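Local coordinates for OxsB protein (Bacillus megaterium, PDB 5UL3) that catalyses the oxidative ring contraction of dAMP to an oxetane aldehyde in oxetanocin A biosynthesis, using cobalamin, an iron-sulfur cluster and S-adenosylmethionine, at residues 31-36 with 49-53; 45-50 with 62-66; 68-74 with 101-107; 166-170 with 195-200; 295-299 with 348-354. One frame throughout, in Å; residues are numbered along the deposited sequence. Where two conformers were deposited one is given.

Overall arrangement
From the N terminus, interaction 1 closes the loop between helix 28-39 and strand 49-53. Interaction 2 begins inside that loop and ends beyond it, pairing the strand with strand 60-64, so the two interlock and share Arg49 and Ile50. Interaction 3 follows in series and adds the other half of the same four-stranded antiparallel sheet, touching interaction 2 through Glu65 and His71. Interaction 4 lies in the cobalamin-binding Rossmann domain, its centre about 29 Å from that of interaction 1. Interaction 5 closes the longest loop of the five and ties helix 295-300 to the end of helix 335-351 in the radical SAM region. Neither of these last two touches another contact.

Interaction 1. Residues 31-36 with 49-53; sequences IEKRCE and RILVS
Ile50 and Val52 are bumps on a strand, and helix 31-36 supplies the hollows. Ile50 CD1 enters a shallow pocket made by the backbone O of Glu32, Cys35 CB and the bent chain of Glu36, whose CG is 3.5 Å away. With CG1 between the backbone N and the carbonyl carbon (chi1 64°), Ile50 directs its long branch at the helix. Val52, shorter and forked, fits the next hollow: CG2 rests 3.4 Å from Glu32 CG, while CG1 meets Ile31 CG2 at 4.1 Å. Small Cys35 floors the space between them. The side chains of Glu32 and Val52 reach past one another, glutamate methylenes forming an apolar wall and the carboxylate reaching the strand backbone. There OE2 accepts the N-H of Val52 at 2.9 Å through its anti lone pair, nearly straight (163°). Leu51 pairs with Tyr62, whereas the Val52 N-H lies on the edge away from strand 60-64, where Glu32 replaces a further strand. The carboxylate of Glu36 turns instead to Tyr47. Segment 31-36 runs at 136° to strand 49-53; helix 28-39 packs on the sheet with Leu61 of strand 60-64 beside Ile50 and Val52, and helix 7-21 against Ile31 and Cys35.

Interaction 2. Residues 45-50 with 62-66; sequences FDYKRI and YVIED
Lys48 and Arg49 both present their backbone N-H to the O of Ile64, at 2.8 Å from Lys48 N and 3.3 Å from Arg49 N, which defines a classic beta bulge. The return bond, from Ile64 N to Arg49 O, is 2.8 Å long. One residue on, at the non-hydrogen-bonded pair Ile50-Val63, a weaker CA-H...O contact joins Ile50 CA to Tyr62 O at 3.2 Å. The apolar contacts centre on one methyl, CG1, of the compact, branched Val63, which lies 3.5 Å from Tyr47 CB and 3.9 Å from Phe45 CZ. On the other face Arg49, extended from CG to NE, keeps company with Ile64, whose CD1 lies over one face of the guanidinium, 3.4 Å from Arg49 NE. Tyr112 and the backbone O of Leu115 hold that group by hydrogen bonds. Glu65 sets its CG at the edge of the Phe45 ring, and its carboxylate, turned 72° from the ring, is hydrogen-bonded through OE2 to His71. Around this hairpin, helix 28-39 lies against Ile50 and Tyr47, helix 109-115 against Ile64, and strand 69-73 beside Val63.

Interaction 3. Residues 68-74 with 101-107; sequences SKIHVFS and YYKCFLS
Tyr101 opens the pairing, its O accepting the N-H of Ser74 at 2.8 Å while the edge of its ring approaches Ser74 O. Tyr102 swings its ring along Phe73 and His71, CG lying anti to the backbone N (chi1 168°). Its CD1 sits over one face of Phe73, 3.4 Å from CE2, with the planes 47° apart. The hydroxyl comes at the edge of the histidine, but the modelled 2.3 Å from Tyr102 OH to His71 ND1 is doubtfully short, although a hydrogen bond there is plausible. Lys103 and Val72 form a hydrogen-bonded antiparallel pair, and Lys103 lays its CG over the ring of Phe105. Cys104, small enough to lie against an aromatic face, places SG over the ring of His71, 3.9 Å from the centroid. Phe105 and Ile70 form another hydrogen-bonded antiparallel pair, and the Phe105 ring turns its edge to Val72 CG2, 3.9 Å from CD2. Leu106 runs beside the aliphatic part of Lys69 in the conformer modelled here, one of two. At the end Ser107 N donates to Ser68 O at 2.7 Å. Strand 69-73 also pairs with strand 60-64, whereas 102-106 is outermost. Helix 7-21 packs against Phe73 and Tyr102, and on the other face helix 109-115 touches Ile70 and Phe105.

Interaction 4. Residues 166-170 with 195-200; sequences INQII and EILDLI
Leu199, which packs against Ile166 and Ile170, has a backbone O gripped by two side chains of the next turn, Ser202 OG and His203 ND1. Such bonds stay within helix 190-205; no hydrogen bond passes between the two segments, and the contact rests on branched aliphatic side chains. Ile166 is the hub at one end. Its CG2 meets Leu199 CD1 at 3.5 Å, and its CG1 lies against Ile196 CG1. Its CD1 is 3.2 Å from Glu195 OE1, a close approach of a methyl to a carboxylate that is no bond. This works because Ile166 has CG1 beside the backbone N and CG2 anti to it (chi1 -69°), so that its two branches spread over different partners. One turn later Ile170 repeats the role: its CD1 touches Leu199 CB at 3.6 Å and Ile200 CG1 at 4.1 Å. Deeper in, Ile169 CD1 and Ile196 CD1 meet at 3.9 Å, the two side chains set roughly perpendicular to each other. Isoleucine suits these places, since its branched CB gives a helix a broad, rather rigid apolar surface. The segment axes lie 10.4 Å apart at 34°, roughly parallel. Ile196 and Ile200 continue down to strand 180-184, the strand that links the two helices. Neighbouring, similarly directed helices on one side of the parallel part of a sheet, each leading to the next strand, are characteristic of the Rossmann fold, which in this protein houses cobalamin.

Interaction 5. Residues 295-299 with 348-354; sequences LGEIS and AGKHFNI
Phe352 lays one face of its ring on the backbone of Gly296, and this is where the contact is tight. The CA of Gly296 stands 3.6 Å from the ring centroid and 15° off the ring normal, a CH-pi contact; a residue with no side chain lets the aromatic settle directly on the helix. Leu295 fills in beside it. With CG anti to the backbone N (chi1 -173°), it sends CD2 to Ala348 CB at 3.6 Å. The other methyl, CD1, meets Ile354 CD1 at 3.6 Å, while CG touches the Phe352 ring. The small alanine allows the leucine close to the helix. Ser299 completes the group: its CB meets Ile354 CG1 at 3.5 Å, and its hydroxyl, which lies beside Phe352 CB, donates to Gly296 O at 2.8 Å, satisfying the polar end within its own helix. The other side faces solvent. There Lys350 and Asn353 are exposed, and the chain changes direction in a Schellman motif with Asn353, at positive phi, as the C-prime residue. Ile354 N bonds to Gly349 O and Asn353 N to Lys350 O, the pair that defines the motif, and this ending of the helix brings both Phe352 and Ile354 round to face 295-299. His351 covers the other face of the Phe352 ring, and Trp25 stacks on His351 and meets Phe352 edge-to-face. Where helix 295-300 meets the end of helix 335-351, Leu295 and Ile354 both rest on Leu305 of strand 305-311.

Interaction 1. Residues 31-36 with 49-53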
# COMPACT_ATOMS: atom_id res chain seq x y z
N ILE A 31 16.86 14.31 19.48
CA ILE A 31 18.27 14.29 19.11
C ILE A 31 18.93 15.60 19.52
O ILE A 31 20.04 15.61 20.07
CB ILE A 31 18.43 14.03 17.60
CG1 ILE A 31 17.90 12.64 17.23
CG2 ILE A 31 19.89 14.22 17.15
CD1 ILE A 31 18.84 11.50 17.54
N GLU A 32 18.26 16.73 19.27
CA GLU A 32 18.86 18.02 19.60
C GLU A 32 19.05 18.15 21.11
O GLU A 32 20.08 18.66 21.57
CB GLU A 32 18.01 19.17 19.04
CG GLU A 32 18.42 19.56 17.60
CD GLU A 32 17.41 20.45 16.88
OE1 GLU A 32 16.34 20.72 17.46
OE2 GLU A 32 17.70 20.87 15.71
N LYS A 33 18.08 17.67 21.89
CA LYS A 33 18.20 17.68 23.35
C LYS A 33 19.47 16.97 23.79
O LYS A 33 20.24 17.50 24.60
CB LYS A 33 16.98 17.02 23.99
CG LYS A 33 17.02 17.02 25.53
CD LYS A 33 16.13 15.95 26.16
CE LYS A 33 14.71 16.45 26.41
NZ LYS A 33 13.85 15.39 27.04
N ARG A 34 19.71 15.77 23.26
CA ARG A 34 20.91 15.04 23.64
C ARG A 34 22.17 15.71 23.13
O ARG A 34 23.25 15.55 23.72
CB ARG A 34 20.83 13.60 23.14
CG ARG A 34 19.74 12.81 23.83
CD ARG A 34 19.34 11.58 23.04
NE ARG A 34 18.15 10.94 23.60
CZ ARG A 34 18.12 9.69 24.05
NH1 ARG A 34 19.21 8.94 23.99
NH2 ARG A 34 16.99 9.19 24.54
N CYS A 35 22.08 16.48 22.03
CA CYS A 35 23.24 17.22 21.56
C CYS A 35 23.55 18.40 22.47
O CYS A 35 24.72 18.70 22.74
CB CYS A 35 23.04 17.69 20.12
SG CYS A 35 23.12 16.37 18.88
N GLU A 36 22.52 19.10 22.95
CA GLU A 36 22.74 20.19 23.89
C GLU A 36 23.40 19.69 25.17
O GLU A 36 24.35 20.30 25.67
CB GLU A 36 21.43 20.90 24.21
CG GLU A 36 20.82 21.57 23.00
CD GLU A 36 20.25 22.94 23.31
OE1 GLU A 36 19.01 23.03 23.49
OE2 GLU A 36 21.03 23.91 23.37
N ARG A 49 23.16 28.76 19.62
CA ARG A 49 22.09 27.84 19.25
C ARG A 49 22.67 26.68 18.46
O ARG A 49 23.81 26.73 17.99
CB ARG A 49 20.98 28.56 18.46
CG ARG A 49 21.37 29.07 17.09
CD ARG A 49 20.20 29.80 16.44
NE ARG A 49 20.22 29.71 14.98
CZ ARG A 49 19.58 28.78 14.27
NH1 ARG A 49 19.66 28.79 12.94
NH2 ARG A 49 18.86 27.83 14.87
N ILE A 50 21.89 25.61 18.36
CA ILE A 50 22.28 24.44 17.59
C ILE A 50 21.14 24.08 16.64
O ILE A 50 19.99 24.45 16.84
CB ILE A 50 22.64 23.22 18.47
CG1 ILE A 50 21.43 22.74 19.26
CG2 ILE A 50 23.80 23.53 19.39
CD1 ILE A 50 21.48 21.26 19.54
N LEU A 51 21.51 23.34 15.60
CA LEU A 51 20.60 22.84 14.58
C LEU A 51 21.06 21.44 14.21
O LEU A 51 22.26 21.23 13.97
CB LEU A 51 20.61 23.75 13.34
CG LEU A 51 19.95 23.21 12.06
CD1 LEU A 51 18.47 23.03 12.27
CD2 LEU A 51 20.23 24.13 10.88
N VAL A 52 20.14 20.48 14.17
CA VAL A 52 20.42 19.15 13.63
C VAL A 52 19.64 19.03 12.32
O VAL A 52 18.45 19.37 12.27
CB VAL A 52 20.05 18.02 14.60
CG1 VAL A 52 20.21 16.66 13.91
CG2 VAL A 52 20.95 18.08 15.83
N SER A 53 20.30 18.57 11.28
CA SER A 53 19.61 18.26 10.02
C SER A 53 20.28 17.03 9.43
O SER A 53 21.14 16.41 10.07
CB SER A 53 19.65 19.47 9.07
OG SER A 53 18.80 19.23 7.94

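Interaction 2. Residues 45-50 with 62-66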
# COMPACT_ATOMS: atom_id res chain seq x y z
N PHE A 45 33.28 25.59 26.49
CA PHE A 45 32.59 25.80 25.23
C PHE A 45 31.20 26.37 25.50
O PHE A 45 30.38 25.73 26.15
CB PHE A 45 32.46 24.48 24.44
CG PHE A 45 32.11 24.67 22.99
CD1 PHE A 45 31.97 25.94 22.45
CD2 PHE A 45 31.92 23.57 22.17
CE1 PHE A 45 31.64 26.11 21.11
CE2 PHE A 45 31.59 23.73 20.84
CZ PHE A 45 31.45 25.00 20.31
N ASP A 46 30.95 27.59 25.01
CA ASP A 46 29.61 28.16 25.05
C ASP A 46 29.17 28.51 23.63
O ASP A 46 29.98 28.90 22.79
CB ASP A 46 29.54 29.40 25.94
CG ASP A 46 28.11 29.78 26.30
OD1 ASP A 46 27.44 28.99 27.00
OD2 ASP A 46 27.65 30.86 25.87
N TYR A 47 27.87 28.36 23.38
CA TYR A 47 27.30 28.53 22.06
C TYR A 47 25.94 29.20 22.19
O TYR A 47 25.33 29.19 23.26
CB TYR A 47 27.17 27.18 21.33
CG TYR A 47 26.20 26.22 21.99
CD1 TYR A 47 24.84 26.25 21.68
CD2 TYR A 47 26.64 25.30 22.92
CE1 TYR A 47 23.95 25.38 22.29
CE2 TYR A 47 25.76 24.42 23.53
CZ TYR A 47 24.42 24.46 23.21
OH TYR A 47 23.54 23.59 23.82
N LYS A 48 25.46 29.75 21.07
CA LYS A 48 24.18 30.44 21.09
C LYS A 48 23.02 29.53 20.69
O LYS A 48 21.97 29.54 21.34
CB LYS A 48 24.23 31.67 20.17
CG LYS A 48 24.87 32.88 20.84
CD LYS A 48 24.57 34.16 20.07
CE LYS A 48 24.88 35.39 20.91
NZ LYS A 48 24.51 36.65 20.20
N ARG A 49 23.16 28.76 19.62
CA ARG A 49 22.09 27.84 19.25
C ARG A 49 22.67 26.68 18.46
O ARG A 49 23.81 26.73 17.99
CB ARG A 49 20.98 28.56 18.46
CG ARG A 49 21.37 29.07 17.09
CD ARG A 49 20.20 29.80 16.44
NE ARG A 49 20.22 29.71 14.98
CZ ARG A 49 19.58 28.78 14.27
NH1 ARG A 49 19.66 28.79 12.94
NH2 ARG A 49 18.86 27.83 14.87
N ILE A 50 21.89 25.61 18.36
CA ILE A 50 22.28 24.44 17.59
C ILE A 50 21.14 24.08 16.64
O ILE A 50 19.99 24.45 16.84
CB ILE A 50 22.64 23.22 18.47
CG1 ILE A 50 21.43 22.74 19.26
CG2 ILE A 50 23.80 23.53 19.39
CD1 ILE A 50 21.48 21.26 19.54
N TYR A 62 25.04 21.52 13.59
CA TYR A 62 25.63 22.85 13.53
C TYR A 62 25.60 23.44 14.93
O TYR A 62 24.54 23.48 15.57
CB TYR A 62 24.87 23.76 12.56
CG TYR A 62 24.77 23.17 11.18
CD1 TYR A 62 23.75 22.27 10.85
CD2 TYR A 62 25.69 23.52 10.19
CE1 TYR A 62 23.68 21.72 9.57
CE2 TYR A 62 25.61 22.98 8.92
CZ TYR A 62 24.61 22.09 8.61
OH TYR A 62 24.56 21.57 7.34
N VAL A 63 26.75 23.88 15.41
CA VAL A 63 26.83 24.61 16.67
C VAL A 63 27.16 26.05 16.30
O VAL A 63 28.25 26.34 15.80
CB VAL A 63 27.89 24.02 17.61
CG1 VAL A 63 27.78 24.68 18.99
CG2 VAL A 63 27.72 22.52 17.71
N ILE A 64 26.20 26.95 16.50
CA ILE A 64 26.37 28.36 16.15
C ILE A 64 26.87 29.08 17.40
O ILE A 64 26.10 29.34 18.33
CB ILE A 64 25.07 28.97 15.64
CG1 ILE A 64 24.59 28.23 14.38
CG2 ILE A 64 25.27 30.45 15.35
CD1 ILE A 64 23.30 28.77 13.81
N GLU A 65 28.17 29.38 17.44
CA GLU A 65 28.72 30.18 18.53
C GLU A 65 28.16 31.59 18.46
O GLU A 65 27.46 32.03 19.36
CB GLU A 65 30.25 30.21 18.49
CG GLU A 65 30.91 29.09 19.25
CD GLU A 65 32.36 29.38 19.55
OE1 GLU A 65 32.64 30.47 20.11
OE2 GLU A 65 33.23 28.54 19.23
N ASP A 66 28.40 32.26 17.33
CA ASP A 66 27.49 33.28 16.79
C ASP A 66 27.52 33.15 15.26
O ASP A 66 28.01 32.17 14.71
CB ASP A 66 27.85 34.68 17.30
CG ASP A 66 29.15 35.23 16.72
OD1 ASP A 66 29.91 34.49 16.06
OD2 ASP A 66 29.41 36.43 16.93

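Interaction 3. Residues 68-74 with 101-107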
# COMPACT_ATOMS: atom_id res chain seq x y z
N SER A 68 29.35 34.50 13.20
CA SER A 68 30.71 34.59 12.67
C SER A 68 31.58 33.39 13.04
O SER A 68 32.72 33.31 12.57
CB SER A 68 31.39 35.87 13.15
OG SER A 68 31.67 35.81 14.54
N LYS A 69 31.08 32.48 13.87
CA LYS A 69 31.76 31.24 14.22
C LYS A 69 30.72 30.12 14.26
O LYS A 69 29.93 30.06 15.20
CB LYS A 69 32.48 31.37 15.56
CG LYS A 69 33.57 30.34 15.79
CD LYS A 69 34.43 30.72 16.99
CE LYS A 69 35.57 29.72 17.20
NZ LYS A 69 36.37 30.05 18.41
N ILE A 70 30.75 29.24 13.25
CA ILE A 70 29.79 28.14 13.11
C ILE A 70 30.57 26.83 13.00
O ILE A 70 31.35 26.65 12.06
CB ILE A 70 28.88 28.34 11.88
CG1 ILE A 70 28.05 29.61 12.01
CG2 ILE A 70 27.99 27.10 11.63
CD1 ILE A 70 27.32 29.98 10.74
N HIS A 71 30.35 25.92 13.95
CA HIS A 71 30.97 24.60 13.91
C HIS A 71 30.02 23.62 13.24
O HIS A 71 28.81 23.67 13.47
CB HIS A 71 31.27 24.08 15.32
CG HIS A 71 32.11 25.00 16.14
ND1 HIS A 71 33.49 24.90 16.20
CD2 HIS A 71 31.78 26.04 16.94
CE1 HIS A 71 33.96 25.84 17.00
NE2 HIS A 71 32.94 26.54 17.46
N VAL A 72 30.57 22.71 12.45
CA VAL A 72 29.77 21.71 11.75
C VAL A 72 30.37 20.34 12.01
O VAL A 72 31.55 20.11 11.72
CB VAL A 72 29.69 21.99 10.24
CG1 VAL A 72 28.65 21.07 9.58
CG2 VAL A 72 29.36 23.46 9.98
N PHE A 73 29.55 19.41 12.53
CA PHE A 73 29.94 18.04 12.84
C PHE A 73 29.16 17.07 11.95
O PHE A 73 27.92 17.12 11.93
CB PHE A 73 29.64 17.70 14.30
CG PHE A 73 30.42 18.52 15.29
CD1 PHE A 73 29.91 19.72 15.77
CD2 PHE A 73 31.65 18.08 15.77
CE1 PHE A 73 30.63 20.48 16.70
CE2 PHE A 73 32.37 18.83 16.69
CZ PHE A 73 31.86 20.03 17.16
N SER A 74 29.87 16.18 11.28
CA SER A 74 29.24 15.19 10.38
C SER A 74 29.88 13.84 10.64
O SER A 74 30.74 13.38 9.88
CB SER A 74 29.38 15.62 8.92
OG SER A 74 28.76 14.69 8.06
N TYR A 101 35.22 15.56 8.86
CA TYR A 101 34.00 15.36 9.62
C TYR A 101 33.70 16.54 10.51
O TYR A 101 32.65 16.56 11.16
CB TYR A 101 34.08 14.06 10.44
CG TYR A 101 34.47 12.89 9.58
CD1 TYR A 101 33.61 12.41 8.60
CD2 TYR A 101 35.72 12.29 9.70
CE1 TYR A 101 33.97 11.37 7.78
CE2 TYR A 101 36.08 11.23 8.88
CZ TYR A 101 35.20 10.77 7.93
OH TYR A 101 35.55 9.72 7.11
N TYR A 102 34.59 17.53 10.56
CA TYR A 102 34.39 18.73 11.35
C TYR A 102 34.95 19.92 10.59
O TYR A 102 35.92 19.80 9.84
CB TYR A 102 35.06 18.65 12.74
CG TYR A 102 35.12 19.97 13.46
CD1 TYR A 102 34.03 20.45 14.15
CD2 TYR A 102 36.28 20.76 13.43
CE1 TYR A 102 34.07 21.67 14.81
CE2 TYR A 102 36.33 21.98 14.08
CZ TYR A 102 35.24 22.43 14.77
OH TYR A 102 35.28 23.64 15.42
N LYS A 103 34.33 21.08 10.79
CA LYS A 103 34.85 22.31 10.22
C LYS A 103 34.26 23.48 10.98
O LYS A 103 33.07 23.47 11.32
CB LYS A 103 34.54 22.41 8.72
CG LYS A 103 34.91 23.76 8.08
CD LYS A 103 36.20 23.68 7.30
CE LYS A 103 36.59 25.05 6.74
NZ LYS A 103 38.01 25.06 6.32
N CYS A 104 35.09 24.47 11.29
CA CYS A 104 34.61 25.72 11.86
C CYS A 104 34.67 26.79 10.77
O CYS A 104 35.73 27.00 10.16
CB CYS A 104 35.45 26.13 13.07
SG CYS A 104 34.76 27.52 13.93
N PHE A 105 33.54 27.43 10.52
CA PHE A 105 33.43 28.47 9.50
C PHE A 105 33.46 29.83 10.18
O PHE A 105 32.61 30.12 11.03
CB PHE A 105 32.15 28.30 8.67
CG PHE A 105 32.21 27.14 7.73
CD1 PHE A 105 32.99 27.20 6.59
CD2 PHE A 105 31.52 25.97 8.01
CE1 PHE A 105 33.06 26.13 5.72
CE2 PHE A 105 31.60 24.89 7.15
CZ PHE A 105 32.37 24.97 6.00
N LEU A 106 34.42 30.67 9.79
CA LEU A 106 34.69 31.93 10.46
C LEU A 106 34.30 33.10 9.56
O LEU A 106 34.66 33.13 8.38
CB LEU A 106 36.18 32.02 10.83
CG LEU A 106 36.68 30.87 11.69
CD1 LEU A 106 38.21 30.86 11.74
CD2 LEU A 106 36.11 31.01 13.08
N SER A 107 33.55 34.05 10.13
CA SER A 107 33.12 35.25 9.42
C SER A 107 32.41 34.91 8.11
O SER A 107 32.62 35.56 7.07
CB SER A 107 34.30 36.19 9.19
OG SER A 107 34.87 36.51 10.45

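Interaction 4. Residues 166-170 with 195-200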
# COMPACT_ATOMS: atom_id res chain seq x y z
N ILE A 166 -8.16 15.56 15.52
CA ILE A 166 -8.22 16.84 14.81
C ILE A 166 -7.81 17.99 15.74
O ILE A 166 -7.01 18.85 15.37
CB ILE A 166 -9.62 17.07 14.22
CG1 ILE A 166 -9.91 16.11 13.07
CG2 ILE A 166 -9.75 18.50 13.73
CD1 ILE A 166 -11.36 16.16 12.58
N ASN A 167 -8.35 18.02 16.96
CA ASN A 167 -8.00 19.12 17.85
C ASN A 167 -6.55 19.03 18.32
O ASN A 167 -5.91 20.06 18.56
CB ASN A 167 -8.96 19.16 19.05
CG ASN A 167 -10.36 19.64 18.66
OD1 ASN A 167 -10.55 20.30 17.63
ND2 ASN A 167 -11.34 19.32 19.49
N GLN A 168 -6.00 17.81 18.44
CA GLN A 168 -4.58 17.70 18.77
C GLN A 168 -3.70 18.14 17.61
O GLN A 168 -2.63 18.72 17.82
CB GLN A 168 -4.25 16.26 19.19
CG GLN A 168 -4.89 15.88 20.53
CD GLN A 168 -4.65 14.42 20.92
OE1 GLN A 168 -4.71 13.52 20.08
NE2 GLN A 168 -4.40 14.19 22.20
N ILE A 169 -4.13 17.89 16.37
CA ILE A 169 -3.39 18.40 15.22
C ILE A 169 -3.30 19.91 15.28
O ILE A 169 -2.21 20.49 15.16
CB ILE A 169 -4.04 17.94 13.91
CG1 ILE A 169 -3.86 16.43 13.72
CG2 ILE A 169 -3.46 18.77 12.73
CD1 ILE A 169 -4.81 15.84 12.70
N ILE A 170 -4.44 20.58 15.49
CA ILE A 170 -4.45 22.04 15.49
C ILE A 170 -3.59 22.58 16.62
O ILE A 170 -2.80 23.52 16.43
CB ILE A 170 -5.90 22.57 15.58
CG1 ILE A 170 -6.73 22.08 14.39
CG2 ILE A 170 -5.91 24.09 15.69
CD1 ILE A 170 -6.21 22.56 13.04
N GLU A 195 -12.57 19.23 7.36
CA GLU A 195 -12.63 19.69 8.75
C GLU A 195 -11.30 20.27 9.21
O GLU A 195 -11.25 21.32 9.85
CB GLU A 195 -13.04 18.54 9.67
CG GLU A 195 -14.48 18.08 9.51
CD GLU A 195 -14.89 17.07 10.58
OE1 GLU A 195 -14.29 17.10 11.67
OE2 GLU A 195 -15.81 16.26 10.31
N ILE A 196 -10.20 19.57 8.90
CA ILE A 196 -8.89 20.05 9.31
C ILE A 196 -8.52 21.32 8.57
O ILE A 196 -8.03 22.28 9.17
CB ILE A 196 -7.82 18.95 9.13
CG1 ILE A 196 -8.12 17.77 10.05
CG2 ILE A 196 -6.43 19.50 9.42
CD1 ILE A 196 -7.29 16.53 9.75
N LEU A 197 -8.77 21.36 7.25
CA LEU A 197 -8.50 22.57 6.47
C LEU A 197 -9.33 23.75 6.97
O LEU A 197 -8.83 24.87 7.07
CB LEU A 197 -8.79 22.30 4.98
CG LEU A 197 -7.70 21.45 4.31
CD1 LEU A 197 -8.13 20.96 2.91
CD2 LEU A 197 -6.39 22.24 4.23
N ASP A 198 -10.61 23.51 7.27
CA ASP A 198 -11.45 24.58 7.83
C ASP A 198 -10.79 25.21 9.05
O ASP A 198 -10.68 26.44 9.14
CB ASP A 198 -12.83 24.02 8.20
CG ASP A 198 -13.74 23.80 7.00
OD1 ASP A 198 -13.39 24.16 5.84
OD2 ASP A 198 -14.83 23.25 7.21
N LEU A 199 -10.32 24.38 9.99
CA LEU A 199 -9.69 24.88 11.21
C LEU A 199 -8.35 25.55 10.95
O LEU A 199 -8.00 26.54 11.61
CB LEU A 199 -9.51 23.73 12.19
CG LEU A 199 -10.79 23.32 12.91
CD1 LEU A 199 -10.63 21.91 13.43
CD2 LEU A 199 -11.03 24.30 14.04
N ILE A 200 -7.57 25.02 10.00
CA ILE A 200 -6.31 25.66 9.65
C ILE A 200 -6.55 27.07 9.13
O ILE A 200 -5.89 28.02 9.55
CB ILE A 200 -5.55 24.81 8.61
CG1 ILE A 200 -5.01 23.54 9.26
CG2 ILE A 200 -4.42 25.65 7.99
CD1 ILE A 200 -4.44 22.54 8.24

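Interaction 5. Residues 295-299 with 348-354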
# COMPACT_ATOMS: atom_id res chain seq x y z
N LEU A 295 7.54 5.78 14.63
CA LEU A 295 7.66 4.33 14.76
C LEU A 295 7.35 3.86 16.18
O LEU A 295 6.65 2.86 16.37
CB LEU A 295 9.06 3.89 14.33
CG LEU A 295 9.21 2.37 14.28
CD1 LEU A 295 8.20 1.77 13.31
CD2 LEU A 295 10.63 1.95 13.91
N GLY A 296 7.86 4.58 17.19
CA GLY A 296 7.57 4.20 18.58
C GLY A 296 6.09 4.11 18.87
O GLY A 296 5.63 3.14 19.49
N GLU A 297 5.31 5.08 18.40
CA GLU A 297 3.87 5.01 18.60
C GLU A 297 3.24 3.92 17.75
O GLU A 297 2.28 3.27 18.19
CB GLU A 297 3.23 6.37 18.30
CG GLU A 297 3.56 7.42 19.36
CD GLU A 297 3.05 7.01 20.75
OE1 GLU A 297 1.83 6.80 20.89
OE2 GLU A 297 3.88 6.87 21.68
N ILE A 298 3.74 3.70 16.53
CA ILE A 298 3.25 2.60 15.71
C ILE A 298 3.43 1.27 16.43
O ILE A 298 2.56 0.40 16.37
CB ILE A 298 3.95 2.61 14.34
CG1 ILE A 298 3.47 3.79 13.52
CG2 ILE A 298 3.71 1.29 13.59
CD1 ILE A 298 4.34 4.04 12.31
N SER A 299 4.56 1.10 17.12
CA SER A 299 4.80 -0.17 17.81
C SER A 299 3.85 -0.36 18.98
O SER A 299 3.48 -1.49 19.30
CB SER A 299 6.25 -0.26 18.30
OG SER A 299 6.45 0.43 19.52
N ALA A 348 15.58 -0.31 13.62
CA ALA A 348 14.67 0.51 14.39
C ALA A 348 13.47 -0.29 14.88
O ALA A 348 13.00 -0.09 16.00
CB ALA A 348 14.19 1.70 13.57
N GLY A 349 12.95 -1.20 14.04
CA GLY A 349 11.84 -2.03 14.49
C GLY A 349 12.23 -2.92 15.66
O GLY A 349 11.48 -3.08 16.62
N LYS A 350 13.44 -3.49 15.61
CA LYS A 350 13.92 -4.35 16.68
C LYS A 350 14.04 -3.60 17.99
O LYS A 350 13.77 -4.15 19.07
CB LYS A 350 15.27 -4.95 16.28
CG LYS A 350 15.84 -5.95 17.28
CD LYS A 350 17.27 -6.33 16.91
CE LYS A 350 17.76 -7.53 17.70
NZ LYS A 350 17.10 -8.80 17.26
N HIS A 351 14.44 -2.32 17.93
CA HIS A 351 14.49 -1.49 19.13
C HIS A 351 13.15 -1.42 19.82
O HIS A 351 13.08 -1.34 21.05
CB HIS A 351 14.97 -0.08 18.77
CG HIS A 351 14.85 0.89 19.90
ND1 HIS A 351 15.76 0.92 20.94
CD2 HIS A 351 13.92 1.83 20.19
CE1 HIS A 351 15.41 1.86 21.80
NE2 HIS A 351 14.29 2.42 21.37
N PHE A 352 12.06 -1.46 19.06
CA PHE A 352 10.72 -1.37 19.61
C PHE A 352 10.02 -2.73 19.68
O PHE A 352 8.80 -2.77 19.89
CB PHE A 352 9.86 -0.41 18.80
CG PHE A 352 10.28 1.02 18.92
CD1 PHE A 352 10.19 1.69 20.14
CD2 PHE A 352 10.72 1.72 17.80
CE1 PHE A 352 10.56 3.01 20.24
CE2 PHE A 352 11.09 3.04 17.90
CZ PHE A 352 11.01 3.69 19.12
N ASN A 353 10.76 -3.82 19.46
CA ASN A 353 10.24 -5.19 19.51
C ASN A 353 9.22 -5.48 18.41
O ASN A 353 8.46 -6.45 18.53
CB ASN A 353 9.66 -5.50 20.89
CG ASN A 353 10.69 -5.42 21.98
OD1 ASN A 353 11.79 -5.95 21.84
ND2 ASN A 353 10.35 -4.75 23.07
N ILE A 354 9.19 -4.67 17.36
CA ILE A 354 8.35 -4.95 16.19
C ILE A 354 8.95 -6.14 15.46
O ILE A 354 10.17 -6.21 15.25
CB ILE A 354 8.29 -3.72 15.26
CG1 ILE A 354 7.70 -2.53 16.01
CG2 ILE A 354 7.46 -4.04 14.01
CD1 ILE A 354 7.66 -1.26 15.19